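PDB 6K8C: folylpolyglutamate synthase (FolC) from Helicobacter pylori, which probably adds glutamate to dihydropteroate and then further glutamates to reduced folates, using ATP, in folate biosynthesis. Local coordinates for residues 230-244 / 263-275. Residues are numbered along the deposited sequence; the frame is centred on the assembly and turned at random.
Sequences YIERYHLARFLAMNL and LKNLKPLNLIGRC. With CIT (citric acid), chain B.
Phe-239 takes Leu-269 squarely onto its ring: CD2 of the leucine stands 3.5 Å from the ring centroid and only 5° off the normal, a CH-pi contact. The contact lies at the junction of the two domains of a Mur ligase-type enzyme, where the linker 263-275, without helix or strand and extended from Leu-266 to Ile-272, leads to strand 276-279 and runs past the end of helix 225-234 and the turn leading into helix 241-254. Arg-238 CG covers the other face of Phe-239, while Leu-271 CD1 meets its CE1 at 3.8 Å.

Two tyrosines, one helical turn apart, take up the next part of the linker. With CG swung anti to the backbone nitrogen (chi1 169°), Tyr-230 points its ring at the linker, and its hydroxyl donates to Lys-267 O at 2.7 Å, tilted 25° from the carbonyl plane. Leu-266 CD2 sits over one face of this ring, displaced toward its rim. Tyr-234 lies against Pro-268, whose CB rests 3.9 Å from the ring centroid; the aliphatic part of Arg-233 backs the opposite face. A water links Arg-233 NH2, weakly, and Tyr-234 OH with the carbonyl oxygens of Lys-264 and Leu-266.

Beyond these rings, a Schellman motif at His-235 ends the helix, and a type I turn from Leu-236 to Phe-239 follows, with Phe-239 at its last position facing the linker. Leu-269 also packs on Arg-63 and Phe-64 of helix 58-70. At the far end, Arg-274 CG lies over the guanidinium of Arg-238, which is salt-bridged to Asp-285. Both arginines bond weakly to a citrate, probably from the crystallisation liquor, that also binds Ser-60 and Gly-57. Arg-274 closes a type II turn begun at Leu-271, and the bend of its side chain at chi2 turns NH1 to Ile-272 O, 3.0 Å away.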
ATOM      1  N   TYR A 230     -17.335  12.521  -6.093  1.00 28.56           N
ATOM      2  CA  TYR A 230     -15.888  12.691  -6.171  1.00 29.51           C
ATOM      3  C   TYR A 230     -15.264  11.652  -7.093  1.00 28.93           C
ATOM      4  O   TYR A 230     -14.422  11.980  -7.939  1.00 33.68           O
ATOM      5  CB  TYR A 230     -15.285  12.611  -4.768  1.00 29.05           C
ATOM      6  CG  TYR A 230     -13.774  12.502  -4.744  1.00 29.63           C
ATOM      7  CD1 TYR A 230     -12.976  13.633  -4.819  1.00 28.63           C
ATOM      8  CD2 TYR A 230     -13.151  11.265  -4.649  1.00 26.32           C
ATOM      9  CE1 TYR A 230     -11.587  13.534  -4.797  1.00 30.97           C
ATOM     10  CE2 TYR A 230     -11.771  11.157  -4.620  1.00 28.07           C
ATOM     11  CZ  TYR A 230     -10.994  12.290  -4.704  1.00 27.18           C
ATOM     12  OH  TYR A 230      -9.616  12.175  -4.674  1.00 31.22           O
ATOM     13  N   ILE A 231     -15.678  10.391  -6.957  1.00 29.51           N
ATOM     14  CA  ILE A 231     -15.101   9.326  -7.774  1.00 30.75           C
ATOM     15  C   ILE A 231     -15.422   9.542  -9.251  1.00 38.81           C
ATOM     16  O   ILE A 231     -14.556   9.382 -10.119  1.00 37.62           O
ATOM     17  CB  ILE A 231     -15.587   7.949  -7.285  1.00 34.49           C
ATOM     18  CG1 ILE A 231     -15.063   7.655  -5.874  1.00 31.18           C
ATOM     19  CG2 ILE A 231     -15.131   6.860  -8.238  1.00 41.58           C
ATOM     20  CD1 ILE A 231     -13.557   7.463  -5.801  1.00 38.60           C
ATOM     21  N   GLU A 232     -16.669   9.905  -9.565  1.00 37.25           N
ATOM     22  CA  GLU A 232     -17.044  10.079 -10.968  1.00 42.50           C
ATOM     23  C   GLU A 232     -16.379  11.312 -11.573  1.00 42.90           C
ATOM     24  O   GLU A 232     -15.941  11.286 -12.729  1.00 46.49           O
ATOM     25  CB  GLU A 232     -18.566  10.184 -11.113  1.00 38.53           C
ATOM     26  CG  GLU A 232     -19.413   9.070 -10.475  1.00 51.36           C
ATOM     27  CD  GLU A 232     -18.703   7.729 -10.330  1.00 72.50           C
ATOM     28  OE1 GLU A 232     -18.674   7.200  -9.193  1.00 54.57           O
ATOM     29  OE2 GLU A 232     -18.202   7.192 -11.343  1.00 66.95           O
ATOM     30  N   ARG A 233     -16.297  12.398 -10.802  1.00 40.09           N
ATOM     31  CA  ARG A 233     -15.736  13.649 -11.302  1.00 46.03           C
ATOM     32  C   ARG A 233     -14.294  13.484 -11.774  1.00 47.84           C
ATOM     33  O   ARG A 233     -13.867  14.164 -12.712  1.00 49.39           O
ATOM     34  CB  ARG A 233     -15.850  14.711 -10.208  1.00 48.82           C
ATOM     35  CG  ARG A 233     -14.871  15.866 -10.267  1.00 53.38           C
ATOM     36  CD  ARG A 233     -14.864  16.592  -8.928  1.00 41.04           C
ATOM     37  NE  ARG A 233     -16.172  16.512  -8.278  1.00 49.75           N
ATOM     38  CZ  ARG A 233     -16.359  16.480  -6.961  1.00 51.40           C
ATOM     39  NH1 ARG A 233     -17.590  16.405  -6.472  1.00 45.52           N
ATOM     40  NH2 ARG A 233     -15.322  16.518  -6.132  1.00 44.75           N
ATOM     41  N   TYR A 234     -13.540  12.568 -11.168  1.00 43.02           N
ATOM     42  CA  TYR A 234     -12.138  12.363 -11.511  1.00 43.74           C
ATOM     43  C   TYR A 234     -11.872  11.015 -12.171  1.00 43.13           C
ATOM     44  O   TYR A 234     -10.703  10.673 -12.403  1.00 47.52           O
ATOM     45  CB  TYR A 234     -11.264  12.522 -10.264  1.00 36.90           C
ATOM     46  CG  TYR A 234     -11.227  13.942  -9.755  1.00 42.64           C
ATOM     47  CD1 TYR A 234     -10.805  14.978 -10.580  1.00 37.11           C
ATOM     48  CD2 TYR A 234     -11.625  14.251  -8.458  1.00 41.91           C
ATOM     49  CE1 TYR A 234     -10.772  16.278 -10.130  1.00 37.92           C
ATOM     50  CE2 TYR A 234     -11.595  15.552  -7.998  1.00 47.72           C
ATOM     51  CZ  TYR A 234     -11.166  16.563  -8.839  1.00 47.03           C
ATOM     52  OH  TYR A 234     -11.131  17.865  -8.396  1.00 51.94           O
ATOM     53  N   HIS A 235     -12.922  10.250 -12.489  1.00 43.10           N
ATOM     54  CA  HIS A 235     -12.776   8.940 -13.124  1.00 48.44           C
ATOM     55  C   HIS A 235     -11.813   8.047 -12.340  1.00 42.96           C
ATOM     56  O   HIS A 235     -10.915   7.409 -12.899  1.00 47.54           O
ATOM     57  CB  HIS A 235     -12.342   9.090 -14.582  1.00 53.04           C
ATOM     58  CG  HIS A 235     -13.256   9.956 -15.397  1.00 59.54           C
ATOM     59  ND1 HIS A 235     -12.814  10.724 -16.455  1.00 72.96           N
ATOM     60  CD2 HIS A 235     -14.589  10.181 -15.304  1.00 64.98           C
ATOM     61  CE1 HIS A 235     -13.836  11.379 -16.980  1.00 74.10           C
ATOM     62  NE2 HIS A 235     -14.925  11.068 -16.298  1.00 66.72           N
ATOM     63  N   LEU A 236     -12.006   8.007 -11.022  1.00 35.88           N
ATOM     64  CA  LEU A 236     -11.167   7.227 -10.114  1.00 36.76           C
ATOM     65  C   LEU A 236     -11.732   5.842  -9.843  1.00 41.25           C
ATOM     66  O   LEU A 236     -11.696   5.383  -8.699  1.00 40.70           O
ATOM     67  CB  LEU A 236     -10.968   7.991  -8.806  1.00 36.04           C
ATOM     68  CG  LEU A 236     -10.181   9.302  -8.853  1.00 41.07           C
ATOM     69  CD1 LEU A 236     -10.313  10.062  -7.543  1.00 33.54           C
ATOM     70  CD2 LEU A 236      -8.716   9.048  -9.182  1.00 37.70           C
ATOM     71  N   ALA A 237     -12.240   5.146 -10.865  1.00 42.54           N
ATOM     72  CA  ALA A 237     -12.710   3.776 -10.671  1.00 46.30           C
ATOM     73  C   ALA A 237     -11.598   2.839 -10.225  1.00 34.91           C
ATOM     74  O   ALA A 237     -11.887   1.727  -9.762  1.00 34.69           O
ATOM     75  CB  ALA A 237     -13.341   3.241 -11.956  1.00 55.08           C
ATOM     76  N   ARG A 238     -10.336   3.260 -10.355  1.00 38.31           N
ATOM     77  CA  ARG A 238      -9.225   2.431  -9.908  1.00 31.95           C
ATOM     78  C   ARG A 238      -9.305   2.136  -8.414  1.00 30.31           C
ATOM     79  O   ARG A 238      -8.828   1.089  -7.960  1.00 33.71           O
ATOM     80  CB  ARG A 238      -7.897   3.118 -10.252  1.00 31.42           C
ATOM     81  CG  ARG A 238      -6.655   2.417  -9.719  1.00 33.52           C
ATOM     82  CD  ARG A 238      -6.553   1.028 -10.308  1.00 35.41           C
ATOM     83  NE  ARG A 238      -5.409   0.265  -9.813  1.00 34.90           N
ATOM     84  CZ  ARG A 238      -5.349  -0.311  -8.617  1.00 34.96           C
ATOM     85  NH1 ARG A 238      -6.361  -0.196  -7.761  1.00 37.19           N
ATOM     86  NH2 ARG A 238      -4.275  -1.004  -8.273  1.00 33.83           N
ATOM     87  N   PHE A 239      -9.923   3.022  -7.640  1.00 30.49           N
ATOM     88  CA  PHE A 239      -9.971   2.890  -6.190  1.00 34.72           C
ATOM     89  C   PHE A 239     -11.401   2.634  -5.728  1.00 35.15           C
ATOM     90  O   PHE A 239     -12.332   3.310  -6.175  1.00 36.82           O
ATOM     91  CB  PHE A 239      -9.408   4.141  -5.521  1.00 31.16           C
ATOM     92  CG  PHE A 239      -8.041   4.516  -6.011  1.00 31.16           C
ATOM     93  CD1 PHE A 239      -6.930   3.784  -5.629  1.00 37.06           C
ATOM     94  CD2 PHE A 239      -7.869   5.592  -6.865  1.00 34.40           C
ATOM     95  CE1 PHE A 239      -5.663   4.126  -6.079  1.00 33.39           C
ATOM     96  CE2 PHE A 239      -6.604   5.937  -7.323  1.00 45.06           C
ATOM     97  CZ  PHE A 239      -5.502   5.200  -6.928  1.00 37.20           C
ATOM     98  N   LEU A 240     -11.564   1.652  -4.843  1.00 32.29           N
ATOM     99  CA  LEU A 240     -12.876   1.345  -4.284  1.00 35.46           C
ATOM    100  C   LEU A 240     -13.432   2.548  -3.538  1.00 38.52           C
ATOM    101  O   LEU A 240     -12.746   3.152  -2.710  1.00 30.40           O
ATOM    102  CB  LEU A 240     -12.784   0.148  -3.338  1.00 41.74           C
ATOM    103  CG  LEU A 240     -12.866  -1.260  -3.924  1.00 57.14           C
ATOM    104  CD1 LEU A 240     -12.582  -2.297  -2.844  1.00 62.49           C
ATOM    105  CD2 LEU A 240     -14.229  -1.496  -4.558  1.00 46.55           C
ATOM    106  N   ALA A 241     -14.688   2.889  -3.832  1.00 33.74           N
ATOM    107  CA  ALA A 241     -15.321   4.016  -3.156  1.00 26.01           C
ATOM    108  C   ALA A 241     -15.342   3.813  -1.646  1.00 24.96           C
ATOM    109  O   ALA A 241     -15.186   4.773  -0.885  1.00 26.49           O
ATOM    110  CB  ALA A 241     -16.738   4.224  -3.696  1.00 28.64           C
ATOM    111  N   MET A 242     -15.508   2.566  -1.194  1.00 23.80           N
ATOM    112  CA  MET A 242     -15.549   2.301   0.244  1.00 29.30           C
ATOM    113  C   MET A 242     -14.248   2.700   0.936  1.00 25.64           C
ATOM    114  O   MET A 242     -14.260   3.071   2.119  1.00 25.03           O
ATOM    115  CB  MET A 242     -15.856   0.825   0.493  1.00 26.65           C
ATOM    116  CG  MET A 242     -16.050   0.459   1.966  1.00 33.76           C
ATOM    117  SD  MET A 242     -17.472   1.256   2.757  1.00 40.61           S
ATOM    118  CE  MET A 242     -18.703   1.084   1.494  1.00 28.72           C
ATOM    119  N   ASN A 243     -13.123   2.653   0.219  1.00 26.19           N
ATOM    120  CA  ASN A 243     -11.860   3.078   0.820  1.00 27.86           C
ATOM    121  C   ASN A 243     -11.915   4.545   1.216  1.00 26.97           C
ATOM    122  O   ASN A 243     -11.434   4.924   2.292  1.00 25.87           O
ATOM    123  CB  ASN A 243     -10.700   2.808  -0.140  1.00 26.21           C
ATOM    124  CG  ASN A 243     -10.414   1.322  -0.300  1.00 25.40           C
ATOM    125  OD1 ASN A 243     -10.860   0.510   0.501  1.00 32.76           O
ATOM    126  ND2 ASN A 243      -9.663   0.967  -1.336  1.00 26.44           N
ATOM    127  N   LEU A 244     -12.527   5.385   0.376  1.00 23.99           N
ATOM    128  CA  LEU A 244     -12.679   6.791   0.730  1.00 28.65           C
ATOM    129  C   LEU A 244     -13.698   6.977   1.848  1.00 20.87           C
ATOM    130  O   LEU A 244     -13.525   7.852   2.706  1.00 25.05           O
ATOM    131  CB  LEU A 244     -13.071   7.615  -0.501  1.00 31.11           C
ATOM    132  CG  LEU A 244     -13.303   9.122  -0.286  1.00 33.08           C
ATOM    133  CD1 LEU A 244     -12.071   9.858   0.299  1.00 27.55           C
ATOM    134  CD2 LEU A 244     -13.739   9.784  -1.585  1.00 33.04           C
ATOM    135  N   LEU A 263     -15.030  17.064   0.669  1.00 32.77           N
ATOM    136  CA  LEU A 263     -14.883  16.388  -0.613  1.00 30.74           C
ATOM    137  C   LEU A 263     -14.927  17.343  -1.798  1.00 41.77           C
ATOM    138  O   LEU A 263     -14.428  16.995  -2.872  1.00 33.30           O
ATOM    139  CB  LEU A 263     -15.969  15.326  -0.778  1.00 32.59           C
ATOM    140  CG  LEU A 263     -15.876  14.172   0.214  1.00 38.22           C
ATOM    141  CD1 LEU A 263     -16.823  13.060  -0.181  1.00 31.92           C
ATOM    142  CD2 LEU A 263     -14.438  13.672   0.314  1.00 33.10           C
ATOM    143  N   LYS A 264     -15.506  18.534  -1.629  1.00 38.76           N
ATOM    144  CA  LYS A 264     -15.679  19.433  -2.764  1.00 45.03           C
ATOM    145  C   LYS A 264     -14.337  19.867  -3.339  1.00 48.98           C
ATOM    146  O   LYS A 264     -14.177  19.954  -4.562  1.00 53.11           O
ATOM    147  CB  LYS A 264     -16.507  20.650  -2.351  1.00 49.95           C
ATOM    148  CG  LYS A 264     -17.893  20.681  -2.977  1.00 62.44           C
ATOM    149  CD  LYS A 264     -18.879  21.462  -2.124  1.00 62.05           C
ATOM    150  CE  LYS A 264     -20.313  21.095  -2.474  1.00 67.04           C
ATOM    151  NZ  LYS A 264     -21.267  21.481  -1.395  1.00 73.10           N
ATOM    152  N   ASN A 265     -13.356  20.126  -2.477  1.00 42.90           N
ATOM    153  CA  ASN A 265     -12.037  20.567  -2.913  1.00 50.66           C
ATOM    154  C   ASN A 265     -10.966  19.500  -2.732  1.00 42.21           C
ATOM    155  O   ASN A 265      -9.776  19.810  -2.836  1.00 42.29           O
ATOM    156  CB  ASN A 265     -11.637  21.843  -2.170  1.00 51.62           C
ATOM    157  CG  ASN A 265     -12.652  22.951  -2.337  1.00 57.73           C
ATOM    158  OD1 ASN A 265     -13.248  23.106  -3.403  1.00 55.12           O
ATOM    159  ND2 ASN A 265     -12.860  23.728  -1.281  1.00 69.12           N
ATOM    160  N   LEU A 266     -11.350  18.257  -2.455  1.00 40.69           N
ATOM    161  CA  LEU A 266     -10.367  17.186  -2.364  1.00 37.42           C
ATOM    162  C   LEU A 266      -9.734  16.962  -3.730  1.00 42.21           C
ATOM    163  O   LEU A 266     -10.438  16.824  -4.735  1.00 34.71           O
ATOM    164  CB  LEU A 266     -11.020  15.901  -1.859  1.00 34.72           C
ATOM    165  CG  LEU A 266     -10.105  14.689  -1.667  1.00 35.84           C
ATOM    166  CD1 LEU A 266      -9.029  14.985  -0.631  1.00 41.05           C
ATOM    167  CD2 LEU A 266     -10.909  13.455  -1.269  1.00 29.69           C
ATOM    168  N   LYS A 267      -8.402  16.951  -3.772  1.00 36.56           N
ATOM    169  CA  LYS A 267      -7.698  16.730  -5.019  1.00 29.85           C
ATOM    170  C   LYS A 267      -7.853  15.274  -5.453  1.00 30.48           C
ATOM    171  O   LYS A 267      -8.127  14.397  -4.631  1.00 34.03           O
ATOM    172  CB  LYS A 267      -6.217  17.090  -4.865  1.00 34.12           C
ATOM    173  CG  LYS A 267      -5.436  16.133  -3.978  1.00 31.94           C
ATOM    174  CD  LYS A 267      -3.929  16.329  -4.125  1.00 39.85           C
ATOM    175  CE  LYS A 267      -3.506  17.696  -3.633  1.00 37.53           C
ATOM    176  NZ  LYS A 267      -2.028  17.889  -3.740  1.00 49.98           N
ATOM    177  N   PRO A 268      -7.710  14.995  -6.749  1.00 35.85           N
ATOM    178  CA  PRO A 268      -7.815  13.604  -7.211  1.00 34.31           C
ATOM    179  C   PRO A 268      -6.706  12.744  -6.627  1.00 35.27           C
ATOM    180  O   PRO A 268      -5.541  13.145  -6.584  1.00 32.15           O
ATOM    181  CB  PRO A 268      -7.692  13.724  -8.735  1.00 36.99           C
ATOM    182  CG  PRO A 268      -7.036  15.043  -8.971  1.00 44.02           C
ATOM    183  CD  PRO A 268      -7.509  15.935  -7.863  1.00 37.66           C
ATOM    184  N   LEU A 269      -7.080  11.546  -6.174  1.00 35.90           N
ATOM    185  CA  LEU A 269      -6.109  10.631  -5.590  1.00 34.55           C
ATOM    186  C   LEU A 269      -5.201  10.064  -6.669  1.00 41.76           C
ATOM    187  O   LEU A 269      -5.668   9.553  -7.691  1.00 32.96           O
ATOM    188  CB  LEU A 269      -6.807   9.488  -4.850  1.00 30.57           C
ATOM    189  CG  LEU A 269      -5.844   8.391  -4.381  1.00 33.96           C
ATOM    190  CD1 LEU A 269      -4.866   8.952  -3.354  1.00 36.78           C
ATOM    191  CD2 LEU A 269      -6.581   7.181  -3.819  1.00 42.69           C
ATOM    192  N   ASN A 270      -3.898  10.149  -6.433  1.00 34.76           N
ATOM    193  CA  ASN A 270      -2.896   9.554  -7.303  1.00 41.84           C
ATOM    194  C   ASN A 270      -1.915   8.783  -6.436  1.00 40.65           C
ATOM    195  O   ASN A 270      -1.362   9.335  -5.478  1.00 48.31           O
ATOM    196  CB  ASN A 270      -2.164  10.620  -8.124  1.00 52.23           C
ATOM    197  CG  ASN A 270      -0.957  10.066  -8.853  1.00 54.97           C
ATOM    198  OD1 ASN A 270       0.152  10.058  -8.323  1.00 55.43           O
ATOM    199  ND2 ASN A 270      -1.169   9.600 -10.080  1.00 57.04           N
ATOM    200  N   LEU A 271      -1.718   7.510  -6.754  1.00 34.82           N
ATOM    201  CA  LEU A 271      -0.731   6.681  -6.082  1.00 34.75           C
ATOM    202  C   LEU A 271       0.277   6.191  -7.104  1.00 40.68           C
ATOM    203  O   LEU A 271      -0.095   5.789  -8.211  1.00 31.53           O
ATOM    204  CB  LEU A 271      -1.371   5.485  -5.379  1.00 32.99           C
ATOM    205  CG  LEU A 271      -2.211   5.761  -4.137  1.00 41.86           C
ATOM    206  CD1 LEU A 271      -2.795   4.456  -3.608  1.00 34.61           C
ATOM    207  CD2 LEU A 271      -1.368   6.462  -3.079  1.00 37.62           C
ATOM    208  N   ILE A 272       1.557   6.242  -6.732  1.00 36.66           N
ATOM    209  CA  ILE A 272       2.601   5.746  -7.616  1.00 37.58           C
ATOM    210  C   ILE A 272       2.405   4.253  -7.842  1.00 30.45           C
ATOM    211  O   ILE A 272       2.139   3.490  -6.906  1.00 36.06           O
ATOM    212  CB  ILE A 272       3.986   6.061  -7.025  1.00 32.18           C
ATOM    213  CG1 ILE A 272       4.266   7.565  -7.115  1.00 34.66           C
ATOM    214  CG2 ILE A 272       5.074   5.268  -7.738  1.00 36.14           C
ATOM    215  CD1 ILE A 272       5.338   8.059  -6.151  1.00 31.47           C
ATOM    216  N   GLY A 273       2.526   3.831  -9.096  1.00 31.18           N
ATOM    217  CA  GLY A 273       2.368   2.433  -9.425  1.00 34.61           C
ATOM    218  C   GLY A 273       0.938   1.977  -9.587  1.00 36.11           C
ATOM    219  O   GLY A 273       0.703   0.773  -9.727  1.00 35.02           O
ATOM    220  N   ARG A 274      -0.023   2.894  -9.559  1.00 28.39           N
ATOM    221  CA  ARG A 274      -1.430   2.590  -9.795  1.00 31.89           C
ATOM    222  C   ARG A 274      -1.866   3.356 -11.032  1.00 37.48           C
ATOM    223  O   ARG A 274      -1.878   4.592 -11.020  1.00 35.44           O
ATOM    224  CB  ARG A 274      -2.299   2.974  -8.593  1.00 37.97           C
ATOM    225  CG  ARG A 274      -2.302   1.960  -7.459  1.00 37.17           C
ATOM    226  CD  ARG A 274      -1.011   2.014  -6.657  1.00 37.52           C
ATOM    227  NE  ARG A 274      -1.150   1.354  -5.364  1.00 40.42           N
ATOM    228  CZ  ARG A 274      -0.262   1.441  -4.379  1.00 41.78           C
ATOM    229  NH1 ARG A 274       0.840   2.161  -4.537  1.00 47.58           N
ATOM    230  NH2 ARG A 274      -0.477   0.806  -3.235  1.00 59.92           N
ATOM    231  N   CYS A 275      -2.205   2.628 -12.098  1.00 29.38           N
ATOM    232  CA  CYS A 275      -2.630   3.238 -13.355  1.00 24.73           C
ATOM    233  C   CYS A 275      -1.624   4.288 -13.830  1.00 36.58           C
ATOM    234  O   CYS A 275      -1.976   5.420 -14.170  1.00 41.50           O
ATOM    235  CB  CYS A 275      -4.021   3.842 -13.205  1.00 47.64           C
ATOM    236  SG  CYS A 275      -4.991   3.717 -14.679  1.00 69.52           S
TER
HETATM  237  C1  CIT B 501      -3.318  -3.082  -4.801  1.00 59.85           C
HETATM  238  O1  CIT B 501      -2.657  -3.634  -3.894  1.00 71.54           O
HETATM  239  O2  CIT B 501      -4.052  -3.780  -5.532  1.00 61.07           O
HETATM  240  C2  CIT B 501      -3.228  -1.588  -4.989  1.00 52.92           C
HETATM  241  C3  CIT B 501      -4.111  -0.987  -3.906  1.00 66.18           C
HETATM  242  O7  CIT B 501      -3.371  -1.022  -2.658  1.00 58.83           O
HETATM  243  C4  CIT B 501      -4.543   0.441  -4.177  1.00 56.75           C
HETATM  244  C5  CIT B 501      -5.407   0.738  -2.980  1.00 57.83           C
HETATM  245  O3  CIT B 501      -4.874   0.856  -1.853  1.00 39.54           O
HETATM  246  O4  CIT B 501      -6.655   0.825  -3.102  1.00 47.16           O
HETATM  247  C6  CIT B 501      -5.382  -1.813  -3.768  1.00 61.84           C
HETATM  248  O5  CIT B 501      -5.591  -2.536  -2.764  1.00 58.04           O
HETATM  249  O6  CIT B 501      -6.237  -1.776  -4.683  1.00 62.90           O
HETATM  250  O   HOH W   1     -12.678  17.664  -5.664  1.00 47.40           O